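Local structure of putative secreted protein (Streptomyces sp. SirexAA-E, 4PEY) at residues N90-V95 and N118-T123; H138-L143 and K162-V167. The protein hydrolyses laminarin and laminarioligosaccharides as a secreted exo-beta-1,3-glucanase of glycoside hydrolase family 55, yielding glucose and laminaribiose. The protein carries 1 engineered substitution. All blocks are in the same frame, centred on the assembly; numbering follows the deposited sequence. Where two conformers were deposited one is given.

Contact 1. Residues N90-V95 and N118-T123. With BGC (beta-D-glucopyranose), chain C.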
ATOM      1  N   ASN A  90      17.176 -20.616   3.772  1.00 13.48           N
ATOM      2  CA  ASN A  90      18.595 -20.340   3.868  1.00 13.38           C
ATOM      3  C   ASN A  90      18.965 -19.706   2.544  1.00 14.61           C
ATOM      4  O   ASN A  90      19.226 -20.385   1.545  1.00 16.44           O
ATOM      5  CB  ASN A  90      19.381 -21.605   4.184  1.00 13.77           C
ATOM      6  CG  ASN A  90      19.100 -22.090   5.581  1.00 16.17           C
ATOM      7  OD1 ASN A  90      19.080 -21.291   6.525  1.00 15.05           O
ATOM      8  ND2 ASN A  90      18.823 -23.378   5.723  1.00 16.88           N
ATOM      9  N   GLY A  91      18.901 -18.380   2.539  1.00 14.91           N
ATOM     10  CA  GLY A  91      18.940 -17.614   1.312  1.00 13.55           C
ATOM     11  C   GLY A  91      18.125 -16.345   1.447  1.00 14.15           C
ATOM     12  O   GLY A  91      17.898 -15.870   2.560  1.00 14.02           O
ATOM     13  N   ASP A  92      17.672 -15.811   0.311  1.00 13.39           N
ATOM     14  CA  ASP A  92      17.202 -14.436   0.241  1.00 12.96           C
ATOM     15  C   ASP A  92      15.899 -14.291  -0.531  1.00 13.60           C
ATOM     16  O   ASP A  92      15.583 -15.098  -1.415  1.00 14.76           O
ATOM     17  CB  ASP A  92      18.257 -13.542  -0.428  1.00 13.03           C
ATOM     18  CG  ASP A  92      19.569 -13.473   0.349  1.00 15.02           C
ATOM     19  OD1 ASP A  92      20.197 -14.530   0.598  1.00 15.91           O
ATOM     20  OD2 ASP A  92      19.985 -12.346   0.692  1.00 15.85           O
ATOM     21  N   VAL A  93      15.156 -13.243  -0.196  1.00 13.65           N
ATOM     22  CA  VAL A  93      14.071 -12.755  -1.034  1.00 14.42           C
ATOM     23  C   VAL A  93      14.496 -11.350  -1.462  1.00 13.50           C
ATOM     24  O   VAL A  93      14.450 -10.398  -0.678  1.00 14.23           O
ATOM     25  CB  VAL A  93      12.715 -12.753  -0.294  1.00 14.97           C
ATOM     26  CG1 VAL A  93      11.659 -12.061  -1.122  1.00 15.78           C
ATOM     27  CG2 VAL A  93      12.282 -14.184   0.011  1.00 15.80           C
ATOM     28  N   THR A  94      14.957 -11.249  -2.702  1.00 13.64           N
ATOM     29  CA  THR A  94      15.694 -10.082  -3.169  1.00 14.47           C
ATOM     30  C   THR A  94      14.920  -9.197  -4.130  1.00 11.96           C
ATOM     31  O   THR A  94      14.359  -9.690  -5.109  1.00 13.45           O
ATOM     32  CB  THR A  94      16.988 -10.530  -3.876  1.00 14.84           C
ATOM     33  OG1 THR A  94      17.813 -11.238  -2.941  1.00 16.29           O
ATOM     34  CG2 THR A  94      17.760  -9.336  -4.462  1.00 15.72           C
ATOM     35  N   VAL A  95      14.898  -7.894  -3.856  1.00 12.96           N
ATOM     36  CA  VAL A  95      14.568  -6.918  -4.887  1.00 12.40           C
ATOM     37  C   VAL A  95      15.736  -5.942  -5.038  1.00 13.08           C
ATOM     38  O   VAL A  95      16.201  -5.352  -4.053  1.00 12.54           O
ATOM     39  CB  VAL A  95      13.266  -6.143  -4.575  1.00 12.63           C
ATOM     40  CG1 VAL A  95      13.007  -5.079  -5.635  1.00 13.73           C
ATOM     41  CG2 VAL A  95      12.072  -7.092  -4.493  1.00 12.94           C
ATOM     42  N   ASN A 118      17.261 -16.381   6.231  1.00 13.60           N
ATOM     43  CA  ASN A 118      18.634 -16.471   6.717  1.00 14.59           C
ATOM     44  C   ASN A 118      19.548 -16.031   5.567  1.00 15.53           C
ATOM     45  O   ASN A 118      20.072 -16.875   4.834  1.00 15.53           O
ATOM     46  CB  ASN A 118      18.944 -17.906   7.176  1.00 12.78           C
ATOM     47  CG  ASN A 118      20.321 -18.051   7.804  1.00 13.58           C
ATOM     48  OD1 ASN A 118      20.895 -17.089   8.322  1.00 15.73           O
ATOM     49  ND2 ASN A 118      20.852 -19.272   7.776  1.00 13.66           N
ATOM     50  N   PRO A 119      19.693 -14.703   5.364  1.00 13.49           N
ATOM     51  CA  PRO A 119      20.313 -14.199   4.122  1.00 13.66           C
ATOM     52  C   PRO A 119      21.789 -14.576   3.987  1.00 14.01           C
ATOM     53  O   PRO A 119      22.516 -14.585   4.989  1.00 15.46           O
ATOM     54  CB  PRO A 119      20.130 -12.677   4.221  1.00 14.94           C
ATOM     55  CG  PRO A 119      19.943 -12.399   5.674  1.00 16.63           C
ATOM     56  CD  PRO A 119      19.247 -13.611   6.248  1.00 16.26           C
ATOM     57  N   VAL A 120      22.222 -14.855   2.758  1.00 14.25           N
ATOM     58  CA  VAL A 120      23.523 -15.492   2.546  0.58 15.73           C
ATOM     59  C   VAL A 120      24.716 -14.633   3.008  1.00 18.41           C
ATOM     60  O   VAL A 120      25.717 -15.178   3.469  1.00 24.06           O
ATOM     61  CB  VAL A 120      23.713 -15.904   1.053  0.58 17.60           C
ATOM     62  CG1 VAL A 120      23.892 -14.697   0.162  0.58 18.44           C
ATOM     63  CG2 VAL A 120      24.898 -16.848   0.899  0.58 19.62           C
ATOM     64  N   ASN A 121      24.627 -13.305   2.911  1.00 17.23           N
ATOM     65  CA  ASN A 121      25.745 -12.486   3.401  1.00 16.62           C
ATOM     66  C   ASN A 121      25.418 -11.796   4.721  1.00 16.14           C
ATOM     67  O   ASN A 121      26.130 -10.885   5.154  1.00 18.46           O
ATOM     68  CB  ASN A 121      26.204 -11.452   2.342  1.00 18.37           C
ATOM     69  CG  ASN A 121      25.257 -10.258   2.181  1.00 21.02           C
ATOM     70  OD1 ASN A 121      24.272 -10.104   2.895  1.00 18.66           O
ATOM     71  ND2 ASN A 121      25.582  -9.391   1.223  1.00 24.02           N
ATOM     72  N   GLY A 122      24.340 -12.246   5.357  1.00 16.34           N
ATOM     73  CA  GLY A 122      23.911 -11.677   6.620  1.00 15.64           C
ATOM     74  C   GLY A 122      22.874 -10.574   6.477  1.00 13.60           C
ATOM     75  O   GLY A 122      22.291 -10.136   7.476  1.00 15.70           O
ATOM     76  N   THR A 123      22.635 -10.127   5.244  1.00 12.76           N
ATOM     77  CA  THR A 123      21.698  -9.030   4.997  1.00 14.19           C
ATOM     78  C   THR A 123      20.819  -9.310   3.790  1.00 13.66           C
ATOM     79  O   THR A 123      21.321  -9.604   2.707  1.00 16.37           O
ATOM     80  CB  THR A 123      22.445  -7.690   4.781  1.00 15.81           C
ATOM     81  OG1 THR A 123      23.230  -7.392   5.943  1.00 19.66           O
ATOM     82  CG2 THR A 123      21.467  -6.552   4.543  1.00 14.84           C
TER
HETATM   83  C2  BGC C   3      21.372  -9.419  -3.549  0.93 27.31           C
HETATM   84  C3  BGC C   3      22.224  -9.547  -2.292  0.93 26.38           C
HETATM   85  C4  BGC C   3      22.556 -11.010  -1.992  0.93 26.01           C
HETATM   86  C5  BGC C   3      23.073 -11.718  -3.241  0.93 29.62           C
HETATM   87  C6  BGC C   3      23.222 -13.218  -3.012  0.93 32.44           C
HETATM   88  C1  BGC C   3      22.033 -10.178  -4.692  0.93 29.29           C
HETATM   89  O2  BGC C   3      21.209  -8.054  -3.899  0.93 24.12           O
HETATM   90  O3  BGC C   3      21.534  -8.969  -1.212  0.93 23.98           O
HETATM   91  O4  BGC C   3      23.538 -11.083  -0.978  0.93 28.07           O
HETATM   92  O5  BGC C   3      22.182 -11.531  -4.319  0.93 27.17           O
HETATM   93  O6  BGC C   3      24.089 -13.768  -3.978  0.93 34.15           O
HETATM   94  O   HOH W   1      22.451 -11.835   1.354  1.00 17.36           O
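The amide of Asn-118 reaches across to that of Asn-90: Asn-118 ND2 gives a nearly straight hydrogen bond (169°) to Asn-90 OD1, 3.0 Å away. The acceptor lies in the amide plane of Asn-118, yet the two amides are turned 76° apart, and the donor stands tilted from the carbonyl plane of Asn-90. Asn-90 ND2 is taken by Asn-65, which fixes the flip of this amide. Next along, Gly-91 N bonds to Asn-118 O at 3.0 Å, and Gly-91 O receives a CA-H...O contact from Pro-119 CA at 3.3 Å.

Asp-92, which with Asn-118 buries the most surface here, has its CG beside the backbone N (chi1 -63°), and its carboxylate then extends to the type I turn Pro-119 to Gly-122. OD1 accepts Val-120 N at 3.0 Å on its syn side, while OD2 lies 3.5 Å from Pro-119 CB. A water lies 2.6 Å from Asp-92 OD2, accepts from Asn-121 N, and also has Thr-123 O and O4 of a bound glucose in reach. Val-120 CG1 packs on C6 of that sugar at 3.6 Å, and Thr-94 CG2 approaches its O2. Asn-121 OD1 accepts Thr-123 N, an Asx turn that braces the bend. Asp-92, Thr-94, Val-120, Asn-121 and Thr-123 belong to a glycan pocket occupied by this sugar. Asp-92 thus uses one oxygen to position the turn and the other to reach the glucose through water; Val-120 and Thr-94 add van der Waals contact, and Arg-125 a direct hydrogen bond.

Contact 2. Residues H138-L143 and K162-V167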
ATOM      1  N   HIS A 138      10.339 -12.807   9.197  1.00 11.44           N
ATOM      2  CA  HIS A 138      11.398 -12.886  10.195  1.00 11.46           C
ATOM      3  C   HIS A 138      12.743 -12.891   9.494  1.00 12.93           C
ATOM      4  O   HIS A 138      13.116 -13.894   8.889  1.00 13.25           O
ATOM      5  CB  HIS A 138      11.279 -14.135  11.076  1.00 11.66           C
ATOM      6  CG  HIS A 138      12.300 -14.181  12.173  1.00 11.66           C
ATOM      7  ND1 HIS A 138      12.678 -15.352  12.799  1.00 13.98           N
ATOM      8  CD2 HIS A 138      13.043 -13.197  12.735  1.00 13.01           C
ATOM      9  CE1 HIS A 138      13.592 -15.081  13.716  1.00 14.81           C
ATOM     10  NE2 HIS A 138      13.839 -13.781  13.689  1.00 14.46           N
ATOM     11  N   VAL A 139      13.475 -11.782   9.575  1.00 11.68           N
ATOM     12  CA  VAL A 139      14.798 -11.731   8.957  1.00 11.68           C
ATOM     13  C   VAL A 139      15.852 -11.991  10.022  1.00 13.32           C
ATOM     14  O   VAL A 139      16.009 -11.201  10.964  1.00 13.41           O
ATOM     15  CB  VAL A 139      15.074 -10.382   8.262  1.00 12.23           C
ATOM     16  CG1 VAL A 139      16.429 -10.427   7.565  1.00 14.23           C
ATOM     17  CG2 VAL A 139      13.969 -10.066   7.255  1.00 14.53           C
ATOM     18  N   LYS A 140      16.554 -13.117   9.888  1.00 12.32           N
ATOM     19  CA  LYS A 140      17.582 -13.490  10.853  1.00 13.25           C
ATOM     20  C   LYS A 140      18.906 -12.890  10.393  1.00 13.07           C
ATOM     21  O   LYS A 140      19.821 -13.595   9.976  1.00 16.18           O
ATOM     22  CB  LYS A 140      17.659 -15.015  11.001  1.00 13.81           C
ATOM     23  CG  LYS A 140      16.301 -15.621  11.358  1.00 17.24           C
ATOM     24  CD  LYS A 140      16.373 -17.077  11.786  1.00 18.88           C
ATOM     25  CE  LYS A 140      16.668 -17.995  10.624  1.00 19.48           C
ATOM     26  NZ  LYS A 140      16.421 -19.431  10.952  1.00 19.92           N
ATOM     27  N   GLY A 141      18.976 -11.564  10.470  1.00 13.41           N
ATOM     28  CA  GLY A 141      20.080 -10.796   9.927  1.00 13.48           C
ATOM     29  C   GLY A 141      19.599  -9.373   9.746  1.00 14.14           C
ATOM     30  O   GLY A 141      18.591  -8.972  10.340  1.00 14.75           O
ATOM     31  N   GLY A 142      20.302  -8.619   8.908  1.00 13.39           N
ATOM     32  CA  GLY A 142      19.922  -7.255   8.595  1.00 13.44           C
ATOM     33  C   GLY A 142      19.030  -7.171   7.376  1.00 13.99           C
ATOM     34  O   GLY A 142      18.857  -8.156   6.640  1.00 13.91           O
ATOM     35  N   LEU A 143      18.473  -5.980   7.156  1.00 13.03           N
ATOM     36  CA  LEU A 143      17.604  -5.733   6.017  1.00 12.77           C
ATOM     37  C   LEU A 143      18.028  -4.423   5.364  1.00 14.41           C
ATOM     38  O   LEU A 143      17.922  -3.357   5.971  1.00 14.67           O
ATOM     39  CB  LEU A 143      16.135  -5.688   6.462  1.00 14.45           C
ATOM     40  CG  LEU A 143      15.075  -5.487   5.375  1.00 13.41           C
ATOM     41  CD1 LEU A 143      15.034  -6.671   4.402  1.00 13.46           C
ATOM     42  CD2 LEU A 143      13.701  -5.254   6.001  1.00 12.39           C
ATOM     43  N   LYS A 162       9.813  -9.156  12.247  1.00 11.89           N
ATOM     44  CA  LYS A 162      10.955  -9.107  13.148  0.58 12.37           C
ATOM     45  C   LYS A 162      12.240  -9.146  12.343  1.00 13.03           C
ATOM     46  O   LYS A 162      12.495 -10.122  11.625  1.00 13.52           O
ATOM     47  CB  LYS A 162      10.937 -10.270  14.145  0.58 13.67           C
ATOM     48  CG  LYS A 162      12.103 -10.225  15.133  0.58 15.64           C
ATOM     49  CD  LYS A 162      12.070 -11.367  16.139  0.58 17.72           C
ATOM     50  CE  LYS A 162      12.930 -11.044  17.359  0.58 19.80           C
ATOM     51  NZ  LYS A 162      14.327 -10.674  16.989  0.58 20.84           N
ATOM     52  N   ILE A 163      13.039  -8.084  12.447  1.00 12.98           N
ATOM     53  CA  ILE A 163      14.360  -8.062  11.833  1.00 12.87           C
ATOM     54  C   ILE A 163      15.359  -8.131  12.989  1.00 11.93           C
ATOM     55  O   ILE A 163      15.408  -7.219  13.831  1.00 13.96           O
ATOM     56  CB  ILE A 163      14.589  -6.799  10.955  1.00 14.17           C
ATOM     57  CG1 ILE A 163      13.677  -6.819   9.720  1.00 17.69           C
ATOM     58  CG2 ILE A 163      16.041  -6.713  10.489  1.00 13.93           C
ATOM     59  CD1 ILE A 163      12.318  -6.268   9.943  1.00 21.10           C
ATOM     60  N   ASP A 164      16.116  -9.230  13.069  1.00 12.94           N
ATOM     61  CA  ASP A 164      17.030  -9.435  14.202  1.00 12.41           C
ATOM     62  C   ASP A 164      18.121  -8.373  14.254  1.00 13.64           C
ATOM     63  O   ASP A 164      18.518  -7.926  15.333  1.00 15.78           O
ATOM     64  CB  ASP A 164      17.706 -10.808  14.141  1.00 14.02           C
ATOM     65  CG  ASP A 164      16.745 -11.967  14.317  1.00 15.55           C
ATOM     66  OD1 ASP A 164      15.551 -11.757  14.636  1.00 16.01           O
ATOM     67  OD2 ASP A 164      17.210 -13.114  14.145  1.00 14.76           O
ATOM     68  N   GLY A 165      18.615  -7.988  13.081  1.00 14.15           N
ATOM     69  CA  GLY A 165      19.700  -7.031  12.980  1.00 16.06           C
ATOM     70  C   GLY A 165      19.202  -5.643  12.628  1.00 13.36           C
ATOM     71  O   GLY A 165      18.094  -5.251  13.006  1.00 14.55           O
ATOM     72  N   GLU A 166      20.028  -4.894  11.901  1.00 14.31           N
ATOM     73  CA  GLU A 166      19.717  -3.511  11.576  1.00 15.10           C
ATOM     74  C   GLU A 166      18.959  -3.379  10.262  1.00 14.54           C
ATOM     75  O   GLU A 166      19.294  -4.039   9.273  1.00 15.88           O
ATOM     76  CB  GLU A 166      21.001  -2.680  11.505  1.00 18.34           C
ATOM     77  CG  GLU A 166      20.730  -1.220  11.199  1.00 21.85           C
ATOM     78  CD  GLU A 166      21.986  -0.382  11.110  1.00 28.95           C
ATOM     79  OE1 GLU A 166      22.532  -0.235   9.997  1.00 31.78           O
ATOM     80  OE2 GLU A 166      22.416   0.142  12.153  1.00 32.57           O
ATOM     81  N   VAL A 167      17.932  -2.529  10.255  1.00 14.55           N
ATOM     82  CA  VAL A 167      17.318  -2.086   9.006  1.00 13.86           C
ATOM     83  C   VAL A 167      18.070  -0.860   8.512  1.00 15.95           C
ATOM     84  O   VAL A 167      18.186   0.130   9.239  1.00 17.29           O
ATOM     85  CB  VAL A 167      15.823  -1.737   9.181  1.00 13.07           C
ATOM     86  CG1 VAL A 167      15.220  -1.295   7.850  1.00 14.07           C
ATOM     87  CG2 VAL A 167      15.075  -2.935   9.745  1.00 14.37           C
TER
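His-138 and Asp-164 meet at the ring's edge: His-138 NE2 gives a hydrogen bond to Asp-164 OD1 at 2.8 Å, in the ring plane and on the syn side of a carboxylate turned 61° from the ring. Lys-162 folds alongside, its CD 3.9 Å from His-138 NE2, and a bend at its last torsion (chi4 -54°) brings NZ back to Asp-164 OD1 at 2.9 Å, from the opposite face of the carboxylate. His-138 ND1 bonds to Asp-85, so both ring nitrogens are held, and Lys-140 CG lies over one ring face. With an alanine at Asp-164, His-138 NE2 and Lys-162 NZ would probably lose their shared acceptor, and the lysine end would be free to swing.

On the other side, Ile-163 is the central bump. Its CG1 sits over the hollow between Val-139 CG2 (4.1 Å) and Leu-143 CD2 (4.0 Å), and its CG2 presses on Gly-141 O at 3.4 Å. Val-139 lies side by side with it, whereas Leu-143 crosses it at about a right angle. Phe-134 touches both Val-139 and Leu-143. Glycines face each other further on, where Gly-165 N bonds to Gly-141 O. Parallel pairing at His-138 to Lys-162, Val-139 to Ile-163 and Leu-143 to Val-167, interrupted where 162-167 turns a corner beside the inverse gamma turn at Lys-140, is the stacking of successive coils in a parallel beta-helix, the fold of family 55.

From the N terminus the chain first runs through 90-95 and, after 22 intervening residues, returns at 118-123 to close contact 1. It then goes on to 138-143 and, after 18 more, closes contact 2 at 162-167; neither connection contains helix. The two loops follow in series and neither nests nor crosses. Their centres are 10 Å apart, and they touch where 118-123 lies beside 138-143: Gly-122 O is 2.9 Å from Gly-142 N, a probable hydrogen bond, and Pro-119 CD packs near Lys-140 O. Strands 87-94, 116-118, 138-144 and 162-168 are thereby joined, each parallel to the next, with the sugar-binding surface at contact 1.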